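Local coordinates for protein chintase (Rhizomucor miehei, PDB 7FBT) that probably hydrolyses the beta-1,4 linkages of chitin, as a family 18 glycoside hydrolase built on a TIM barrel, at residues S5-D10 against Y27-P32; L62-W67 against L102-E107; K262-D267 against Q284-T289. All coordinates share one frame; numbering follows the deposited sequence.

Contact 1 of 3, residues S5-D10 against Y27-P32; sequences SAYVVD and YAFAEP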
# COMPACT_ATOMS: atom_id res chain seq x y z
N SER A 5 -8.28 6.58 -2.43
CA SER A 5 -7.86 5.43 -3.22
C SER A 5 -8.20 4.15 -2.47
O SER A 5 -8.14 4.11 -1.24
CB SER A 5 -6.36 5.47 -3.54
OG SER A 5 -6.00 6.70 -4.15
N ALA A 6 -8.56 3.11 -3.21
CA ALA A 6 -9.00 1.85 -2.64
C ALA A 6 -8.24 0.72 -3.30
O ALA A 6 -8.25 0.61 -4.53
CB ALA A 6 -10.51 1.68 -2.83
N TYR A 7 -7.58 -0.11 -2.51
CA TYR A 7 -6.91 -1.27 -3.05
C TYR A 7 -7.94 -2.36 -3.27
O TYR A 7 -8.85 -2.54 -2.45
CB TYR A 7 -5.86 -1.79 -2.08
CG TYR A 7 -4.49 -1.19 -2.25
CD1 TYR A 7 -4.21 0.06 -1.73
CD2 TYR A 7 -3.49 -1.84 -2.97
CE1 TYR A 7 -2.96 0.62 -1.90
CE2 TYR A 7 -2.23 -1.27 -3.12
CZ TYR A 7 -1.97 -0.03 -2.56
OH TYR A 7 -0.74 0.59 -2.67
N VAL A 8 -7.81 -3.06 -4.40
CA VAL A 8 -8.51 -4.31 -4.66
C VAL A 8 -7.44 -5.35 -4.95
O VAL A 8 -6.35 -5.03 -5.41
CB VAL A 8 -9.51 -4.19 -5.83
CG1 VAL A 8 -10.47 -3.03 -5.59
CG2 VAL A 8 -8.78 -4.02 -7.15
N VAL A 9 -7.75 -6.61 -4.64
CA VAL A 9 -6.79 -7.70 -4.75
C VAL A 9 -7.24 -8.66 -5.85
O VAL A 9 -8.43 -8.96 -5.99
CB VAL A 9 -6.59 -8.45 -3.42
CG1 VAL A 9 -5.94 -7.52 -2.40
CG2 VAL A 9 -7.91 -8.99 -2.89
N ASP A 10 -6.27 -9.13 -6.62
CA ASP A 10 -6.55 -9.99 -7.76
C ASP A 10 -7.25 -11.28 -7.34
O ASP A 10 -8.08 -11.81 -8.08
CB ASP A 10 -5.25 -10.29 -8.49
CG ASP A 10 -5.45 -11.18 -9.68
OD1 ASP A 10 -5.61 -10.63 -10.79
OD2 ASP A 10 -5.42 -12.41 -9.51
N TYR A 27 -4.80 -1.72 -8.07
CA TYR A 27 -4.96 -3.15 -8.31
C TYR A 27 -3.71 -3.90 -7.88
O TYR A 27 -2.62 -3.69 -8.43
CB TYR A 27 -5.26 -3.41 -9.79
CG TYR A 27 -5.79 -4.80 -10.10
CD1 TYR A 27 -4.92 -5.89 -10.25
CD2 TYR A 27 -7.15 -5.04 -10.24
CE1 TYR A 27 -5.40 -7.16 -10.53
CE2 TYR A 27 -7.64 -6.30 -10.52
CZ TYR A 27 -6.76 -7.36 -10.66
OH TYR A 27 -7.25 -8.62 -10.95
N ALA A 28 -3.87 -4.82 -6.93
CA ALA A 28 -2.78 -5.57 -6.31
C ALA A 28 -2.95 -7.05 -6.60
O ALA A 28 -4.07 -7.56 -6.55
CB ALA A 28 -2.79 -5.35 -4.79
N PHE A 29 -1.85 -7.75 -6.91
CA PHE A 29 -0.51 -7.21 -7.11
C PHE A 29 0.03 -7.78 -8.42
O PHE A 29 -0.35 -8.88 -8.82
CB PHE A 29 0.47 -7.59 -5.99
CG PHE A 29 0.25 -6.87 -4.68
CD1 PHE A 29 0.59 -5.53 -4.53
CD2 PHE A 29 -0.23 -7.56 -3.58
CE1 PHE A 29 0.41 -4.88 -3.32
CE2 PHE A 29 -0.41 -6.92 -2.37
CZ PHE A 29 -0.09 -5.58 -2.24
N ALA A 30 0.92 -7.05 -9.06
CA ALA A 30 1.83 -7.64 -10.03
C ALA A 30 3.17 -7.83 -9.35
O ALA A 30 3.70 -6.89 -8.74
CB ALA A 30 1.97 -6.76 -11.27
N GLU A 31 3.71 -9.05 -9.42
CA GLU A 31 4.92 -9.37 -8.67
C GLU A 31 6.12 -9.38 -9.59
O GLU A 31 6.12 -10.13 -10.59
CB GLU A 31 4.77 -10.71 -7.97
CG GLU A 31 3.68 -10.72 -6.91
CD GLU A 31 3.72 -11.97 -6.08
OE1 GLU A 31 4.13 -13.02 -6.61
OE2 GLU A 31 3.34 -11.91 -4.89
N PRO A 32 7.15 -8.58 -9.32
CA PRO A 32 8.38 -8.65 -10.13
C PRO A 32 9.11 -9.97 -9.91
O PRO A 32 9.33 -10.39 -8.77
CB PRO A 32 9.21 -7.46 -9.64
CG PRO A 32 8.25 -6.61 -8.85
CD PRO A 32 7.22 -7.53 -8.29
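Asp10 OD1 lies at the edge of the Tyr27 ring, in its plane, and accepts a 2.6 Å hydrogen bond from Tyr27 OH; the hydroxyl comes from above the carboxylate, whose plane stands 77° from the ring. Val8 crosses this ring at about a right angle, its CG2 3.6 Å from Tyr27 CD2. The Tyr7 ring meets Ala28 edge-on, near its plane, with Ala28 CB 4.0 Å from Tyr7 CD2, and the same methyl sits over the centre of one face of the Phe29 ring. With CG anti to the backbone N (chi1 -165°), Tyr27 points outward onto helix 43-55, touching Leu46 and Val49, while Tyr7, Val9 and Ala28 turn inward to strand 346-350. Strands 4-9 and 24-32 are the first two parallel strands of the TIM barrel; Val8 pairs with Tyr27 on the outer face and Val9 with Ala28 on the inner. Ala28 N donates to Val8 O at 2.9 Å, and Ala28 O takes Asp10 N at 2.7 Å together with a CA-H contact from Val9. A cis peptide precedes Phe29, whose ring meets that of Trp350. Asp10 OD1 has a second donor in Thr42 N, and Tyr7 OH reaches Asn103.

Contact 2 of 3, residues L62-W67 against L102-E107; sequences LSVGGW and LNLDWE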
# COMPACT_ATOMS: atom_id res chain seq x y z
N LEU A 62 -1.87 0.02 -11.29
CA LEU A 62 -1.46 -1.34 -10.96
C LEU A 62 -0.42 -1.26 -9.86
O LEU A 62 0.54 -0.49 -9.96
CB LEU A 62 -0.89 -2.07 -12.17
CG LEU A 62 -0.36 -3.48 -11.90
CD1 LEU A 62 -1.50 -4.43 -11.54
CD2 LEU A 62 0.43 -3.98 -13.11
N SER A 63 -0.62 -2.03 -8.80
CA SER A 63 0.35 -2.09 -7.72
C SER A 63 1.37 -3.18 -8.01
O SER A 63 0.99 -4.32 -8.31
CB SER A 63 -0.31 -2.34 -6.37
OG SER A 63 0.63 -2.11 -5.32
N VAL A 64 2.64 -2.84 -7.91
CA VAL A 64 3.73 -3.75 -8.23
C VAL A 64 4.49 -4.02 -6.94
O VAL A 64 5.05 -3.09 -6.34
CB VAL A 64 4.65 -3.16 -9.31
CG1 VAL A 64 5.78 -4.15 -9.65
CG2 VAL A 64 3.83 -2.79 -10.56
N GLY A 65 4.50 -5.28 -6.51
CA GLY A 65 5.24 -5.65 -5.32
C GLY A 65 4.37 -6.38 -4.32
O GLY A 65 3.79 -7.41 -4.65
N GLY A 66 4.26 -5.84 -3.11
CA GLY A 66 3.44 -6.43 -2.07
C GLY A 66 4.26 -7.29 -1.12
O GLY A 66 5.47 -7.51 -1.30
N TRP A 67 3.57 -7.82 -0.12
CA TRP A 67 4.26 -8.50 0.98
C TRP A 67 5.07 -9.70 0.48
O TRP A 67 6.24 -9.86 0.85
CB TRP A 67 3.24 -8.91 2.05
CG TRP A 67 3.79 -9.83 3.08
CD1 TRP A 67 3.58 -11.17 3.19
CD2 TRP A 67 4.67 -9.48 4.16
NE1 TRP A 67 4.27 -11.68 4.26
CE2 TRP A 67 4.95 -10.66 4.87
CE3 TRP A 67 5.24 -8.28 4.59
CZ2 TRP A 67 5.77 -10.68 6.00
CZ3 TRP A 67 6.06 -8.29 5.70
CH2 TRP A 67 6.32 -9.49 6.39
N LEU A 102 1.06 3.62 -11.85
CA LEU A 102 1.74 2.47 -11.27
C LEU A 102 1.99 2.80 -9.81
O LEU A 102 2.42 3.91 -9.48
CB LEU A 102 3.07 2.16 -11.97
CG LEU A 102 3.05 1.49 -13.34
CD1 LEU A 102 4.47 1.41 -13.87
CD2 LEU A 102 2.41 0.11 -13.25
N ASN A 103 1.69 1.85 -8.94
CA ASN A 103 1.90 1.96 -7.50
C ASN A 103 2.95 0.94 -7.10
O ASN A 103 2.73 -0.26 -7.25
CB ASN A 103 0.59 1.72 -6.75
CG ASN A 103 0.78 1.59 -5.27
OD1 ASN A 103 0.73 0.48 -4.73
ND2 ASN A 103 0.99 2.72 -4.58
N LEU A 104 4.09 1.41 -6.60
CA LEU A 104 5.21 0.54 -6.28
C LEU A 104 5.19 0.22 -4.79
O LEU A 104 5.28 1.12 -3.95
CB LEU A 104 6.54 1.19 -6.68
CG LEU A 104 7.11 0.88 -8.07
CD1 LEU A 104 7.56 -0.58 -8.19
CD2 LEU A 104 6.11 1.22 -9.17
N ASP A 105 5.09 -1.07 -4.47
CA ASP A 105 4.90 -1.55 -3.10
C ASP A 105 6.02 -2.53 -2.76
O ASP A 105 5.82 -3.75 -2.66
CB ASP A 105 3.52 -2.19 -2.97
CG ASP A 105 3.16 -2.54 -1.54
OD1 ASP A 105 3.94 -2.20 -0.62
OD2 ASP A 105 2.10 -3.15 -1.35
N TRP A 106 7.23 -2.00 -2.59
CA TRP A 106 8.38 -2.76 -2.13
C TRP A 106 8.39 -2.76 -0.60
O TRP A 106 8.43 -1.70 0.02
CB TRP A 106 9.67 -2.16 -2.69
CG TRP A 106 10.96 -2.82 -2.25
CD1 TRP A 106 11.11 -3.85 -1.36
CD2 TRP A 106 12.27 -2.47 -2.68
NE1 TRP A 106 12.45 -4.17 -1.22
CE2 TRP A 106 13.18 -3.33 -2.03
CE3 TRP A 106 12.77 -1.52 -3.58
CZ2 TRP A 106 14.55 -3.27 -2.23
CZ3 TRP A 106 14.14 -1.46 -3.78
CH2 TRP A 106 15.01 -2.33 -3.11
N GLU A 107 8.37 -3.95 -0.01
CA GLU A 107 8.32 -4.10 1.44
C GLU A 107 9.50 -4.97 1.90
O GLU A 107 9.35 -6.19 2.01
CB GLU A 107 6.97 -4.69 1.87
CG GLU A 107 5.79 -3.95 1.27
CD GLU A 107 4.45 -4.51 1.69
OE1 GLU A 107 4.42 -5.48 2.47
OE2 GLU A 107 3.42 -3.96 1.24
O HOH W 1 8.16 -8.48 2.17
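Ser63 OG donates to Asn103 OD1 at 2.7 Å, lying in the carbonyl plane on a lone pair; chi1 of -167° sets the hydroxyl anti to the serine N and along the inner face of the sheet. A parallel ladder runs along the two strands: Asn103 N to Leu62 O (2.8 Å, nearly straight), then Val64 N to Asn103 O, Asp105 N to Val64 O and Gly66 N to Asp105 O. A beta carbon on Gly65 would run into Asp105 O, so the bare CA can make a CA-H...O contact there. On the other face Val64 CB packs on Leu104 CD1, backed by helices 81-97 and 124-139. Beyond the strands, Glu107 OE1 comes to the edge of the Trp67 indole, 3.6 Å from Trp67 CE3 and in the ring plane, and a water donates to both Trp67 O and Glu107 O. Tyr7 OH and Thr146 OG1 form the second shell of Asn103, bonded to its OD1 and ND2 respectively. Separately, Asp272 OD1 bonds Trp67 NE1. A magnesium ion lies about 4 Å from the Glu107 side chain. The Ser-Val-Gly-Gly run beside Leu-Asp-Trp-Glu corresponds to the SxGG and DxxDxDxE signatures of family 18 chitinases, with Asn103 at one aspartate position; the final glutamate is the general acid in this family, which probably makes Glu107 part of the active site.

Contact 3 of 3, residues K262-D267 against Q284-T289; sequences KGDSTD and QYIWRT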
# COMPACT_ATOMS: atom_id res chain seq x y z
N LYS A 262 -4.98 -17.42 15.42
CA LYS A 262 -5.71 -17.30 14.16
C LYS A 262 -6.77 -16.21 14.24
O LYS A 262 -7.40 -16.01 15.29
CB LYS A 262 -6.36 -18.64 13.81
CG LYS A 262 -7.38 -18.58 12.66
CD LYS A 262 -8.06 -19.92 12.45
CE LYS A 262 -8.95 -19.89 11.22
NZ LYS A 262 -8.13 -19.84 9.97
N GLY A 263 -6.97 -15.51 13.13
CA GLY A 263 -8.04 -14.53 13.06
C GLY A 263 -9.39 -15.17 12.77
O GLY A 263 -9.79 -16.13 13.43
N ASP A 264 -10.09 -14.64 11.77
CA ASP A 264 -11.38 -15.18 11.37
C ASP A 264 -11.25 -16.19 10.24
O ASP A 264 -10.22 -16.86 10.11
CB ASP A 264 -12.31 -14.03 10.97
CG ASP A 264 -11.71 -13.14 9.90
OD1 ASP A 264 -10.67 -13.51 9.31
OD2 ASP A 264 -12.30 -12.08 9.61
N SER A 265 -12.29 -16.33 9.40
CA SER A 265 -12.28 -17.38 8.39
C SER A 265 -11.32 -17.09 7.24
O SER A 265 -10.89 -18.02 6.55
CB SER A 265 -13.69 -17.61 7.85
OG SER A 265 -14.10 -16.55 7.00
N THR A 266 -10.99 -15.82 7.00
CA THR A 266 -10.00 -15.49 5.98
C THR A 266 -8.56 -15.62 6.46
O THR A 266 -7.65 -15.61 5.63
CB THR A 266 -10.21 -14.07 5.44
OG1 THR A 266 -9.92 -13.10 6.47
CG2 THR A 266 -11.60 -13.88 4.84
N ASP A 267 -8.32 -15.75 7.76
CA ASP A 267 -6.95 -15.89 8.23
C ASP A 267 -6.55 -17.35 8.08
O ASP A 267 -6.74 -18.17 8.99
CB ASP A 267 -6.80 -15.39 9.66
CG ASP A 267 -5.36 -15.36 10.11
OD1 ASP A 267 -4.47 -15.38 9.23
OD2 ASP A 267 -5.11 -15.30 11.32
N GLN A 284 -5.90 -11.88 11.37
CA GLN A 284 -6.77 -10.92 10.71
C GLN A 284 -8.25 -11.20 10.98
O GLN A 284 -8.70 -12.35 10.95
CB GLN A 284 -6.51 -10.92 9.21
CG GLN A 284 -6.75 -9.60 8.52
CD GLN A 284 -6.53 -9.67 7.02
OE1 GLN A 284 -5.53 -9.18 6.51
NE2 GLN A 284 -7.48 -10.27 6.31
N TYR A 285 -8.99 -10.13 11.25
CA TYR A 285 -10.45 -10.07 11.25
C TYR A 285 -10.83 -8.95 10.30
O TYR A 285 -10.61 -7.78 10.61
CB TYR A 285 -11.01 -9.79 12.65
CG TYR A 285 -11.09 -10.99 13.55
CD1 TYR A 285 -9.96 -11.49 14.17
CD2 TYR A 285 -12.32 -11.56 13.86
CE1 TYR A 285 -10.04 -12.58 15.00
CE2 TYR A 285 -12.41 -12.64 14.71
CZ TYR A 285 -11.26 -13.14 15.29
OH TYR A 285 -11.30 -14.22 16.14
N ILE A 286 -11.41 -9.30 9.16
CA ILE A 286 -11.86 -8.25 8.27
C ILE A 286 -13.12 -7.61 8.84
O ILE A 286 -13.80 -8.17 9.70
CB ILE A 286 -12.08 -8.77 6.84
CG1 ILE A 286 -13.29 -9.69 6.77
CG2 ILE A 286 -10.81 -9.47 6.33
CD1 ILE A 286 -13.92 -9.74 5.40
N TRP A 287 -13.41 -6.39 8.37
CA TRP A 287 -14.51 -5.62 8.94
C TRP A 287 -15.82 -6.38 8.89
O TRP A 287 -16.71 -6.16 9.72
CB TRP A 287 -14.67 -4.28 8.21
CG TRP A 287 -16.00 -3.63 8.48
CD1 TRP A 287 -17.04 -3.48 7.59
CD2 TRP A 287 -16.45 -3.08 9.72
NE1 TRP A 287 -18.09 -2.86 8.21
CE2 TRP A 287 -17.76 -2.60 9.51
CE3 TRP A 287 -15.88 -2.93 10.98
CZ2 TRP A 287 -18.51 -1.99 10.52
CZ3 TRP A 287 -16.62 -2.32 11.99
CH2 TRP A 287 -17.91 -1.86 11.75
N ARG A 288 -15.96 -7.29 7.93
CA ARG A 288 -17.23 -7.96 7.69
C ARG A 288 -17.53 -8.97 8.79
O ARG A 288 -18.68 -9.12 9.22
CB ARG A 288 -17.17 -8.61 6.33
CG ARG A 288 -18.45 -8.69 5.60
CD ARG A 288 -18.11 -8.86 4.14
NE ARG A 288 -17.86 -10.25 3.76
CZ ARG A 288 -16.86 -10.62 2.97
NH1 ARG A 288 -16.03 -9.71 2.48
NH2 ARG A 288 -16.70 -11.90 2.65
N THR A 289 -16.49 -9.65 9.28
CA THR A 289 -16.65 -10.52 10.44
C THR A 289 -17.03 -9.71 11.68
O THR A 289 -17.94 -10.08 12.42
CB THR A 289 -15.36 -11.30 10.69
OG1 THR A 289 -15.01 -12.03 9.51
CG2 THR A 289 -15.56 -12.29 11.82
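Two acceptors face each other unusually closely here: Asp264 OD1 stands 2.8 Å from Gln284 O, an unfavourable pairing probably offset by the four hydrogen bonds to the carboxylate. Asp264 opens a type I beta turn to Asp267 and an Asx turn through Thr266 N; Thr266 OG1 adds a second bond to Asp264 OD1 at 3.0 Å, from the same face of its plane. The turn belongs to the long insertion between barrel strands 228-238 and 346-350, consistent with the extra alpha/beta domain found in many family 18 chitinases. With CG held between the backbone N and carbonyl carbon (chi1 55°), OD2 swings to the start of helix 287-292. It takes Ile286 N, the N-cap residue, at 3.0 Å on its syn side and Thr289 OG1 at 2.7 Å on the anti side, from opposite faces of the carboxylate plane; the helix start would probably stabilise the negative charge. The backbone adds Asp264 N to Gln284 O at 2.8 Å. Tyr285 lays one ring face over the loop, with Asp264 CB 4.1 Å from the ring centroid, a CH-pi contact 24° off the normal, and Gly263 C over the same ring. Gly283 N and Ser282 OG hold the Asp267 carboxylate from just ahead of strand 284-286. Closing the loop on itself, Asp267 OD2 accepts Gly263 N at 2.6 Å on its anti lone pair.

Contacts 1 and 2 are buried neighbours in the barrel, their centres 7 Å apart, and strand 24-32 of contact 1 pairs directly with strand 59-65 of contact 2. They touch through a probable hydrogen bond between Tyr27 O and Ser63 N, and Phe29 CE1 packs against Asp105 OD2. Contact 3, about 20 Å from contact 1 and 23 Å from contact 2 between centres, is only partly buried and touches neither, although strand 284-286 joins the same sheet through strand 228-238. The chemistry follows the position: contact 1 mixes aromatic packing with a short ladder, contact 2 has the fuller ladder and acidic groups at the probable active site, and contact 3 centres on one aspartate that binds the loop to the junction of strand 284-286 and helix 287-292.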